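Local coordinates for xylanase and alpha-amylase inhibitor protein (PDB 3MU7) that inhibits xylanase and alpha-amylase, using a TIM-barrel scaffold of the glycoside hydrolase family 18 type, at residues D23-Y27 with S265-K271; K98-P103 with R111-V117; D175-F181 with T210-G216. One frame throughout, in Å; residues are numbered along the deposited sequence.

Three contacts hold different parts of one TIM barrel. From the N terminus, 23-27, in the loop between helix 18-23 and strand 29-37, meets 265-271 at the C-terminal end of the chain. Interaction 1 thus closes a loop of more than 200 residues, and both other contacts nest inside it. Interaction 2 is a short closure: the end of helix 86-101 meets the loop leading to strand 120-125. Interaction 3 follows in series, pairing strand 176-180 with strand 213-218, which helix 195-207 connects along the chain. Interactions 2 and 3 lie on opposite sides of the chain's centre, about 26 Å between centres. No two of the contacts touch; none of them crosses another.

Interaction 1 of 3, residues D23-Y27 with S265-K271; sequences DSGNY and SNKILGK
The side-chain amide of N26 is gripped at both ends by the 265-271 segment. Its ND2 gives one hydrogen bond to N266 OD1 (2.9 Å), almost straight at 177°, and a more bent one to S265 OG (2.8 Å); its OD1 takes a bond from K271 NZ (2.8 Å). The contact ties the loop before the second strand of the TIM barrel to helix 264-269 and the turn after it, near the C terminus. N266 OD1 lies exactly in the N26 amide plane, yet the two amides stand 80° apart, and ND2 comes from above the N266 carbonyl plane. Extended beyond CG, the K271 chain runs past N26 in the opposite direction, and its ammonium also makes weak bonds to the carbonyls of S24 and G25. L269 CD1 packs against N26 CG at 3.7 Å. With an alanine at this position, the K271 ammonium is likely to lose its shortest protein acceptor here and N266 OD1 its nearly straight donor, while S265 OG would keep D259. Farther out, S24 OG accepts from N26 N (3.1 Å) in an ST turn while also bonding T21 O, which fixes the backbone from which the amide projects. The Y27 ring lies under N26 CB, which sits over its centre. D259 OD2 is bonded to both Y27 OH and S265 OG, tying the serine to the tyrosine. One water also accepts from K271 NZ (2.7 Å) and donates to S24 O (3.1 Å).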
loop_
_atom_site.group_PDB
_atom_site.type_symbol
_atom_site.label_atom_id
_atom_site.label_comp_id
_atom_site.label_asym_id
_atom_site.label_seq_id
_atom_site.Cartn_x
_atom_site.Cartn_y
_atom_site.Cartn_z
ATOM N N ASP A 23 -16.863 2.473 4.802
ATOM C CA ASP A 23 -17.933 3.195 5.504
ATOM C C ASP A 23 -17.494 3.871 6.799
ATOM O O ASP A 23 -18.189 4.748 7.303
ATOM C CB ASP A 23 -19.117 2.266 5.779
ATOM C CG ASP A 23 -19.947 2.006 4.551
ATOM O OD1 ASP A 23 -19.869 2.795 3.593
ATOM O OD2 ASP A 23 -20.692 1.005 4.567
ATOM N N SER A 24 -16.350 3.474 7.346
ATOM C CA SER A 24 -15.825 4.132 8.538
ATOM C C SER A 24 -15.586 5.620 8.293
ATOM O O SER A 24 -15.652 6.422 9.223
ATOM C CB SER A 24 -14.515 3.486 8.984
ATOM O OG SER A 24 -13.447 3.862 8.134
ATOM N N GLY A 25 -15.300 5.986 7.044
ATOM C CA GLY A 25 -14.966 7.367 6.700
ATOM C C GLY A 25 -13.574 7.774 7.151
ATOM O O GLY A 25 -13.226 8.955 7.096
ATOM N N ASN A 26 -12.773 6.811 7.601
ATOM C CA ASN A 26 -11.443 7.119 8.134
ATOM C C ASN A 26 -10.335 7.129 7.093
ATOM O O ASN A 26 -9.240 7.627 7.369
ATOM C CB ASN A 26 -11.067 6.139 9.243
ATOM C CG ASN A 26 -11.829 6.378 10.519
ATOM O OD1 ASN A 26 -12.758 7.188 10.562
ATOM N ND2 ASN A 26 -11.447 5.667 11.570
ATOM N N TYR A 27 -10.608 6.573 5.915
ATOM C CA TYR A 27 -9.546 6.255 4.962
ATOM C C TYR A 27 -9.718 6.919 3.612
ATOM O O TYR A 27 -10.821 6.939 3.059
ATOM C CB TYR A 27 -9.469 4.742 4.757
ATOM C CG TYR A 27 -9.506 3.937 6.029
ATOM C CD1 TYR A 27 -10.597 3.120 6.319
ATOM C CD2 TYR A 27 -8.466 4.002 6.952
ATOM C CE1 TYR A 27 -10.640 2.381 7.474
ATOM C CE2 TYR A 27 -8.495 3.255 8.110
ATOM C CZ TYR A 27 -9.591 2.446 8.368
ATOM O OH TYR A 27 -9.662 1.686 9.507
ATOM N N SER A 265 -7.101 4.684 14.111
ATOM C CA SER A 265 -7.455 5.781 13.208
ATOM C C SER A 265 -8.542 6.691 13.794
ATOM O O SER A 265 -8.492 7.900 13.598
ATOM C CB SER A 265 -7.844 5.292 11.811
ATOM O OG SER A 265 -8.958 4.431 11.872
ATOM N N ASN A 266 -9.516 6.120 14.507
ATOM C CA ASN A 266 -10.495 6.945 15.233
ATOM C C ASN A 266 -9.791 7.925 16.175
ATOM O O ASN A 266 -10.122 9.112 16.201
ATOM C CB ASN A 266 -11.502 6.085 16.009
ATOM C CG ASN A 266 -12.632 5.561 15.135
ATOM O OD1 ASN A 266 -12.864 6.049 14.028
ATOM N ND2 ASN A 266 -13.353 4.565 15.642
ATOM N N LYS A 267 -8.795 7.431 16.910
ATOM C CA LYS A 267 -8.035 8.252 17.859
ATOM C C LYS A 267 -7.174 9.307 17.167
ATOM O O LYS A 267 -7.086 10.448 17.635
ATOM C CB LYS A 267 -7.175 7.371 18.769
ATOM C CG LYS A 267 -7.986 6.479 19.695
ATOM C CD LYS A 267 -7.089 5.534 20.472
ATOM C CE LYS A 267 -7.900 4.491 21.214
ATOM N NZ LYS A 267 -7.017 3.472 21.844
ATOM N N ILE A 268 -6.542 8.929 16.056
ATOM C CA ILE A 268 -5.782 9.872 15.229
ATOM C C ILE A 268 -6.679 11.017 14.748
ATOM O O ILE A 268 -6.279 12.186 14.785
ATOM C CB ILE A 268 -5.122 9.161 13.998
ATOM C CG1 ILE A 268 -3.961 8.258 14.441
ATOM C CG2 ILE A 268 -4.648 10.177 12.959
ATOM C CD1 ILE A 268 -2.701 8.993 14.940
ATOM N N LEU A 269 -7.890 10.670 14.319
ATOM C CA LEU A 269 -8.817 11.626 13.711
ATOM C C LEU A 269 -9.713 12.365 14.711
ATOM O O LEU A 269 -10.381 13.333 14.343
ATOM C CB LEU A 269 -9.683 10.925 12.657
ATOM C CG LEU A 269 -8.958 10.338 11.439
ATOM C CD1 LEU A 269 -9.905 9.483 10.622
ATOM C CD2 LEU A 269 -8.332 11.436 10.578
ATOM N N GLY A 270 -9.728 11.907 15.959
ATOM C CA GLY A 270 -10.544 12.530 17.002
ATOM C C GLY A 270 -12.006 12.129 16.965
ATOM O O GLY A 270 -12.867 12.844 17.485
ATOM N N LYS A 271 -12.292 10.987 16.347
ATOM C CA LYS A 271 -13.642 10.434 16.338
ATOM C C LYS A 271 -13.872 9.638 17.618
ATOM O O LYS A 271 -12.927 9.094 18.196
ATOM C CB LYS A 271 -13.869 9.558 15.101
ATOM C CG LYS A 271 -13.826 10.322 13.780
ATOM C CD LYS A 271 -14.198 9.422 12.613
ATOM C CE LYS A 271 -14.132 10.170 11.295
ATOM N NZ LYS A 271 -14.546 9.304 10.151
HETATM O O HOH W 1 -15.035 5.892 12.027
HETATM O O HOH W 2 -17.263 8.927 10.226
#

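Interaction 2 of 3, residues K98-P103 with R111-V117; sequences KNFLLP and RPFGNAV
Successive bends at chi2 (-64°) and chi3 (-57°) fold the R111 side chain back under the end of helix 86-101, laying its guanidinium beneath N99 O, which sits 3.5 Å from the plane, over its centre. NH1 and NH2 then grip L102 O end-on, at 3.0 Å and 3.1 Å, with the oxygen close to the guanidinium plane. NE donates to G114 O of its own segment (3.0 Å) from above that carbonyl plane, and E109 forms a salt bridge with NH1. A positive group set among carbonyls at the C-terminal end of a helix would probably be stabilised by the helix dipole. At the other end of the same residue, R111 N donates to N99 OD1 (2.8 Å), tilted from the carbonyl plane; N99 ND2 is taken up by Y95 O. The whole forms a helix-to-strand link of the TIM barrel, in which the chain turns back against the helix it has just left before entering strand 120-125. It does so through two overlapping turns, type I from R111 to G114 and type II' from F113 to A116; G114, at the second position of the latter, has the positive phi this turn needs. The F100 ring directs its edge at the face of F113 in a T-shaped pair, planes 72° apart, with CE1 toward the rim of that face. P112 CB touches F100 CZ, and helix 56-65 covers F113 through L56 and I60. A water joins the backbones, donating to N99 O and G114 O and accepting from F113 N. V117 brings CG1 to L101 O (3.5 Å) and CG2 to P103 N (3.6 Å).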
loop_
_atom_site.group_PDB
_atom_site.type_symbol
_atom_site.label_atom_id
_atom_site.label_comp_id
_atom_site.label_asym_id
_atom_site.label_seq_id
_atom_site.Cartn_x
_atom_site.Cartn_y
_atom_site.Cartn_z
ATOM N N LYS A 98 -5.032 -5.449 -17.863
ATOM C CA LYS A 98 -6.235 -6.012 -18.469
ATOM C C LYS A 98 -7.281 -6.405 -17.435
ATOM O O LYS A 98 -8.477 -6.235 -17.661
ATOM C CB LYS A 98 -5.889 -7.231 -19.324
ATOM C CG LYS A 98 -5.172 -6.900 -20.621
ATOM C CD LYS A 98 -5.030 -8.142 -21.485
ATOM C CE LYS A 98 -4.483 -7.810 -22.864
ATOM N NZ LYS A 98 -4.466 -9.004 -23.756
ATOM N N ASN A 99 -6.837 -6.933 -16.300
ATOM C CA ASN A 99 -7.768 -7.515 -15.337
ATOM C C ASN A 99 -8.263 -6.594 -14.238
ATOM O O ASN A 99 -9.342 -6.829 -13.687
ATOM C CB ASN A 99 -7.185 -8.781 -14.736
ATOM C CG ASN A 99 -7.232 -9.932 -15.697
ATOM O OD1 ASN A 99 -8.306 -10.456 -15.987
ATOM N ND2 ASN A 99 -6.074 -10.330 -16.215
ATOM N N PHE A 100 -7.490 -5.557 -13.920
ATOM C CA PHE A 100 -7.785 -4.698 -12.776
ATOM C C PHE A 100 -7.863 -3.219 -13.117
ATOM O O PHE A 100 -8.532 -2.477 -12.411
ATOM C CB PHE A 100 -6.745 -4.892 -11.659
ATOM C CG PHE A 100 -6.688 -6.291 -11.106
ATOM C CD1 PHE A 100 -7.592 -6.715 -10.132
ATOM C CD2 PHE A 100 -5.713 -7.181 -11.545
ATOM C CE1 PHE A 100 -7.528 -8.016 -9.618
ATOM C CE2 PHE A 100 -5.642 -8.472 -11.038
ATOM C CZ PHE A 100 -6.550 -8.890 -10.071
ATOM N N LEU A 101 -7.174 -2.776 -14.164
ATOM C CA LEU A 101 -7.038 -1.336 -14.401
ATOM C C LEU A 101 -7.848 -0.815 -15.577
ATOM O O LEU A 101 -7.912 0.394 -15.808
ATOM C CB LEU A 101 -5.560 -0.965 -14.539
ATOM C CG LEU A 101 -4.684 -1.320 -13.329
ATOM C CD1 LEU A 101 -3.214 -1.135 -13.657
ATOM C CD2 LEU A 101 -5.065 -0.499 -12.094
ATOM N N LEU A 102 -8.463 -1.740 -16.304
ATOM C CA LEU A 102 -9.326 -1.421 -17.431
ATOM C C LEU A 102 -10.672 -2.097 -17.227
ATOM O O LEU A 102 -10.748 -3.110 -16.537
ATOM C CB LEU A 102 -8.709 -1.941 -18.730
ATOM C CG LEU A 102 -7.442 -1.276 -19.257
ATOM C CD1 LEU A 102 -6.922 -2.083 -20.434
ATOM C CD2 LEU A 102 -7.702 0.165 -19.670
ATOM N N PRO A 103 -11.742 -1.551 -17.848
ATOM C CA PRO A 103 -13.015 -2.272 -17.901
ATOM C C PRO A 103 -12.837 -3.594 -18.651
ATOM O O PRO A 103 -11.888 -3.726 -19.431
ATOM C CB PRO A 103 -13.921 -1.328 -18.707
ATOM C CG PRO A 103 -13.282 0.000 -18.621
ATOM C CD PRO A 103 -11.815 -0.254 -18.544
ATOM N N ARG A 111 -10.571 -11.588 -14.715
ATOM C CA ARG A 111 -11.312 -10.636 -13.883
ATOM C C ARG A 111 -11.499 -11.124 -12.414
ATOM O O ARG A 111 -12.617 -11.357 -11.963
ATOM C CB ARG A 111 -12.696 -10.311 -14.465
ATOM C CG ARG A 111 -12.730 -9.975 -15.951
ATOM C CD ARG A 111 -11.961 -8.695 -16.282
ATOM N NE ARG A 111 -12.428 -7.511 -15.542
ATOM C CZ ARG A 111 -12.050 -6.270 -15.844
ATOM N NH1 ARG A 111 -11.211 -6.050 -16.843
ATOM N NH2 ARG A 111 -12.527 -5.249 -15.126
ATOM N N PRO A 112 -10.397 -11.247 -11.700
ATOM C CA PRO A 112 -10.534 -11.701 -10.308
ATOM C C PRO A 112 -11.545 -10.956 -9.488
ATOM O O PRO A 112 -12.253 -11.566 -8.688
ATOM C CB PRO A 112 -9.088 -11.774 -9.840
ATOM C CG PRO A 112 -8.404 -12.287 -11.072
ATOM C CD PRO A 112 -9.208 -11.906 -12.269
ATOM N N PHE A 113 -11.611 -9.634 -9.653
ATOM C CA PHE A 113 -12.577 -8.811 -8.915
ATOM C C PHE A 113 -13.742 -8.400 -9.813
ATOM O O PHE A 113 -14.350 -7.337 -9.625
ATOM C CB PHE A 113 -11.889 -7.567 -8.344
ATOM C CG PHE A 113 -10.773 -7.814 -7.382
ATOM C CD1 PHE A 113 -10.633 -9.048 -6.732
ATOM C CD2 PHE A 113 -9.838 -6.813 -7.138
ATOM C CE1 PHE A 113 -9.569 -9.254 -5.838
ATOM C CE2 PHE A 113 -8.773 -7.020 -6.262
ATOM C CZ PHE A 113 -8.639 -8.243 -5.603
ATOM N N GLY A 114 -14.051 -9.239 -10.800
ATOM C CA GLY A 114 -15.159 -8.937 -11.694
ATOM C C GLY A 114 -14.942 -7.677 -12.508
ATOM O O GLY A 114 -13.837 -7.370 -12.920
ATOM N N ASN A 115 -16.024 -6.941 -12.734
ATOM C CA ASN A 115 -15.985 -5.746 -13.571
ATOM C C ASN A 115 -15.554 -4.462 -12.862
ATOM O O ASN A 115 -15.594 -3.384 -13.444
ATOM C CB ASN A 115 -17.324 -5.557 -14.289
ATOM C CG ASN A 115 -17.619 -6.682 -15.260
ATOM O OD1 ASN A 115 -16.721 -7.431 -15.652
ATOM N ND2 ASN A 115 -18.877 -6.808 -15.656
ATOM N N ALA A 116 -15.135 -4.584 -11.606
ATOM C CA ALA A 116 -14.528 -3.457 -10.904
ATOM C C ALA A 116 -13.261 -3.008 -11.625
ATOM O O ALA A 116 -12.552 -3.827 -12.232
ATOM C CB ALA A 116 -14.207 -3.837 -9.481
ATOM N N VAL A 117 -13.007 -1.708 -11.577
ATOM C CA VAL A 117 -11.787 -1.127 -12.119
ATOM C C VAL A 117 -11.109 -0.412 -10.965
ATOM O O VAL A 117 -11.658 0.528 -10.390
ATOM C CB VAL A 117 -12.071 -0.146 -13.279
ATOM C CG1 VAL A 117 -10.775 0.492 -13.766
ATOM C CG2 VAL A 117 -12.777 -0.864 -14.430
HETATM O O HOH W 3 -11.115 -7.722 -11.803
#

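Interaction 3 of 3, residues D175-F181 with T210-G216; sequences DAIWVQF and TDKVFLG
W178 lays the edge of its six-membered ring over the face of F214, CE3 reaching F214 CD1 at 3.6 Å in a T-shaped pair with planes 70° apart. The two residues are neighbours across strands 176-180 and 213-218, sixth and seventh of the TIM barrel, joined by helix 195-207 in a beta-alpha-beta crossover. The parallel strands cross at -26°, the twist of such a barrel. A nearly eclipsed chi1 of 9° places the indole beside F214, a strain that the NE1 bond to D122 OD1 and the ring contact could offset. Q180, on this interior face too, bonds A155 O and E126. D122 and E126 probably correspond to the second aspartate and the glutamate of the DxxDxDxE motif of family 18 chitinases, so Q180 lies toward the strand ends that carry the active site in those enzymes, while the W178-F214 pair packs deeper in the core. A176 CB touches F214 CE1.

The backbones pair in parallel register: I177 N gives to K212 O, F214 N to I177 O (2.8 Å), V179 N to F214 O, G216 N to V179 O and F181 N to G216 O. The first three run nearly along the C=O axis; those of G216 N and F181 N are more bent.

On the outer face I177 CG1 lies beside V213 CG1, and V179 CG2 meets the same V213 methyl obliquely. Helix 195-207 covers this layer, W204 resting on I177 and V179, W201 on L215. Before the strand, T210 CG2 packs on I177 CG1, its hydroxyl bonded to F174 O. At the far end the F181 ring has V179 CG1 over one face, 3.6 Å above the plane, and brings CE2 to L215 CD2 at 3.7 Å.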
loop_
_atom_site.group_PDB
_atom_site.type_symbol
_atom_site.label_atom_id
_atom_site.label_comp_id
_atom_site.label_asym_id
_atom_site.label_seq_id
_atom_site.Cartn_x
_atom_site.Cartn_y
_atom_site.Cartn_z
ATOM N N ASP A 175 3.311 7.794 -7.451
ATOM C CA ASP A 175 2.477 8.906 -7.025
ATOM C C ASP A 175 2.556 9.134 -5.527
ATOM O O ASP A 175 2.440 10.267 -5.057
ATOM C CB ASP A 175 1.034 8.638 -7.428
ATOM C CG ASP A 175 0.878 8.536 -8.919
ATOM O OD1 ASP A 175 0.982 9.580 -9.595
ATOM O OD2 ASP A 175 0.695 7.417 -9.427
ATOM N N ALA A 176 2.734 8.045 -4.779
ATOM C CA ALA A 176 2.844 8.105 -3.332
ATOM C C ALA A 176 3.625 6.909 -2.856
ATOM O O ALA A 176 3.640 5.857 -3.496
ATOM C CB ALA A 176 1.472 8.120 -2.677
ATOM N N ILE A 177 4.294 7.083 -1.731
ATOM C CA ILE A 177 4.896 5.956 -1.045
ATOM C C ILE A 177 4.478 6.000 0.412
ATOM O O ILE A 177 4.273 7.076 0.975
ATOM C CB ILE A 177 6.428 5.926 -1.190
ATOM C CG1 ILE A 177 7.094 6.994 -0.331
ATOM C CG2 ILE A 177 6.842 5.981 -2.668
ATOM C CD1 ILE A 177 8.588 6.907 -0.331
ATOM N N TRP A 178 4.297 4.829 1.007
ATOM C CA TRP A 178 4.094 4.714 2.454
ATOM C C TRP A 178 5.253 3.903 2.982
ATOM O O TRP A 178 5.430 2.726 2.636
ATOM C CB TRP A 178 2.750 4.073 2.839
ATOM C CG TRP A 178 1.997 3.498 1.687
ATOM C CD1 TRP A 178 2.194 2.277 1.104
ATOM C CD2 TRP A 178 0.936 4.129 0.959
ATOM N NE1 TRP A 178 1.321 2.116 0.050
ATOM C CE2 TRP A 178 0.538 3.235 -0.058
ATOM C CE3 TRP A 178 0.281 5.364 1.066
ATOM C CZ2 TRP A 178 -0.490 3.535 -0.960
ATOM C CZ3 TRP A 178 -0.732 5.666 0.161
ATOM C CH2 TRP A 178 -1.108 4.754 -0.835
ATOM N N VAL A 179 6.068 4.553 3.800
ATOM C CA VAL A 179 7.249 3.922 4.361
ATOM C C VAL A 179 6.847 3.127 5.599
ATOM O O VAL A 179 6.140 3.646 6.471
ATOM C CB VAL A 179 8.307 4.987 4.723
ATOM C CG1 VAL A 179 9.548 4.343 5.295
ATOM C CG2 VAL A 179 8.662 5.839 3.500
ATOM N N GLN A 180 7.309 1.882 5.686
ATOM C CA GLN A 180 6.999 1.038 6.831
ATOM C C GLN A 180 7.899 1.381 8.007
ATOM O O GLN A 180 9.017 0.868 8.111
ATOM C CB GLN A 180 7.160 -0.432 6.476
ATOM C CG GLN A 180 6.305 -0.912 5.326
ATOM C CD GLN A 180 6.586 -2.362 5.027
ATOM O OE1 GLN A 180 6.417 -3.226 5.892
ATOM N NE2 GLN A 180 7.030 -2.647 3.813
ATOM N N PHE A 181 7.422 2.261 8.881
ATOM C CA PHE A 181 8.169 2.582 10.097
ATOM C C PHE A 181 7.840 1.573 11.193
ATOM O O PHE A 181 7.351 1.919 12.267
ATOM C CB PHE A 181 7.910 4.029 10.525
ATOM C CG PHE A 181 8.431 5.050 9.549
ATOM C CD1 PHE A 181 9.796 5.262 9.407
ATOM C CD2 PHE A 181 7.557 5.804 8.779
ATOM C CE1 PHE A 181 10.278 6.209 8.507
ATOM C CE2 PHE A 181 8.035 6.755 7.889
ATOM C CZ PHE A 181 9.396 6.957 7.753
ATOM N N THR A 210 9.012 11.341 -4.946
ATOM C CA THR A 210 7.573 11.154 -5.036
ATOM C C THR A 210 6.903 12.415 -4.503
ATOM O O THR A 210 7.476 13.118 -3.659
ATOM C CB THR A 210 7.114 9.903 -4.235
ATOM O OG1 THR A 210 5.708 9.713 -4.408
ATOM C CG2 THR A 210 7.390 10.049 -2.747
ATOM N N ASP A 211 5.691 12.688 -4.974
ATOM C CA ASP A 211 4.949 13.854 -4.510
ATOM C C ASP A 211 4.447 13.707 -3.074
ATOM O O ASP A 211 4.246 14.708 -2.390
ATOM C CB ASP A 211 3.764 14.154 -5.432
ATOM C CG ASP A 211 4.185 14.671 -6.801
ATOM O OD1 ASP A 211 5.315 15.180 -6.950
ATOM O OD2 ASP A 211 3.356 14.563 -7.732
ATOM N N LYS A 212 4.221 12.478 -2.620
ATOM C CA LYS A 212 3.614 12.237 -1.310
ATOM C C LYS A 212 4.297 11.077 -0.585
ATOM O O LYS A 212 4.330 9.986 -1.079
ATOM C CB LYS A 212 2.136 11.909 -1.484
ATOM C CG LYS A 212 1.254 13.089 -2.019
ATOM C CD LYS A 212 1.319 14.345 -1.128
ATOM C CE LYS A 212 0.940 15.658 -1.885
ATOM N NZ LYS A 212 0.193 16.605 -1.088
ATOM N N VAL A 213 4.790 11.372 0.599
ATOM C CA VAL A 213 5.340 10.356 1.481
ATOM C C VAL A 213 4.420 10.242 2.694
ATOM O O VAL A 213 4.149 11.230 3.394
ATOM C CB VAL A 213 6.795 10.676 1.921
ATOM C CG1 VAL A 213 7.361 9.536 2.768
ATOM C CG2 VAL A 213 7.701 10.941 0.718
ATOM N N PHE A 214 3.926 9.032 2.917
ATOM C CA PHE A 214 3.095 8.716 4.066
ATOM C C PHE A 214 3.929 7.945 5.087
ATOM O O PHE A 214 4.792 7.138 4.709
ATOM C CB PHE A 214 1.931 7.812 3.647
ATOM C CG PHE A 214 0.860 8.484 2.815
ATOM C CD1 PHE A 214 1.098 8.865 1.496
ATOM C CD2 PHE A 214 -0.418 8.661 3.340
ATOM C CE1 PHE A 214 0.088 9.446 0.735
ATOM C CE2 PHE A 214 -1.433 9.236 2.579
ATOM C CZ PHE A 214 -1.181 9.632 1.279
ATOM N N LEU A 215 3.655 8.159 6.373
ATOM C CA LEU A 215 4.304 7.375 7.424
ATOM C C LEU A 215 3.453 6.168 7.768
ATOM O O LEU A 215 2.307 6.317 8.188
ATOM C CB LEU A 215 4.558 8.206 8.682
ATOM C CG LEU A 215 5.475 9.419 8.539
ATOM C CD1 LEU A 215 4.657 10.693 8.385
ATOM C CD2 LEU A 215 6.383 9.511 9.749
ATOM N N GLY A 216 4.009 4.981 7.566
ATOM C CA GLY A 216 3.332 3.729 7.893
ATOM C C GLY A 216 3.590 3.299 9.319
ATOM O O GLY A 216 4.747 3.191 9.747
HETATM O O HOH W 4 1.348 12.074 -8.676
#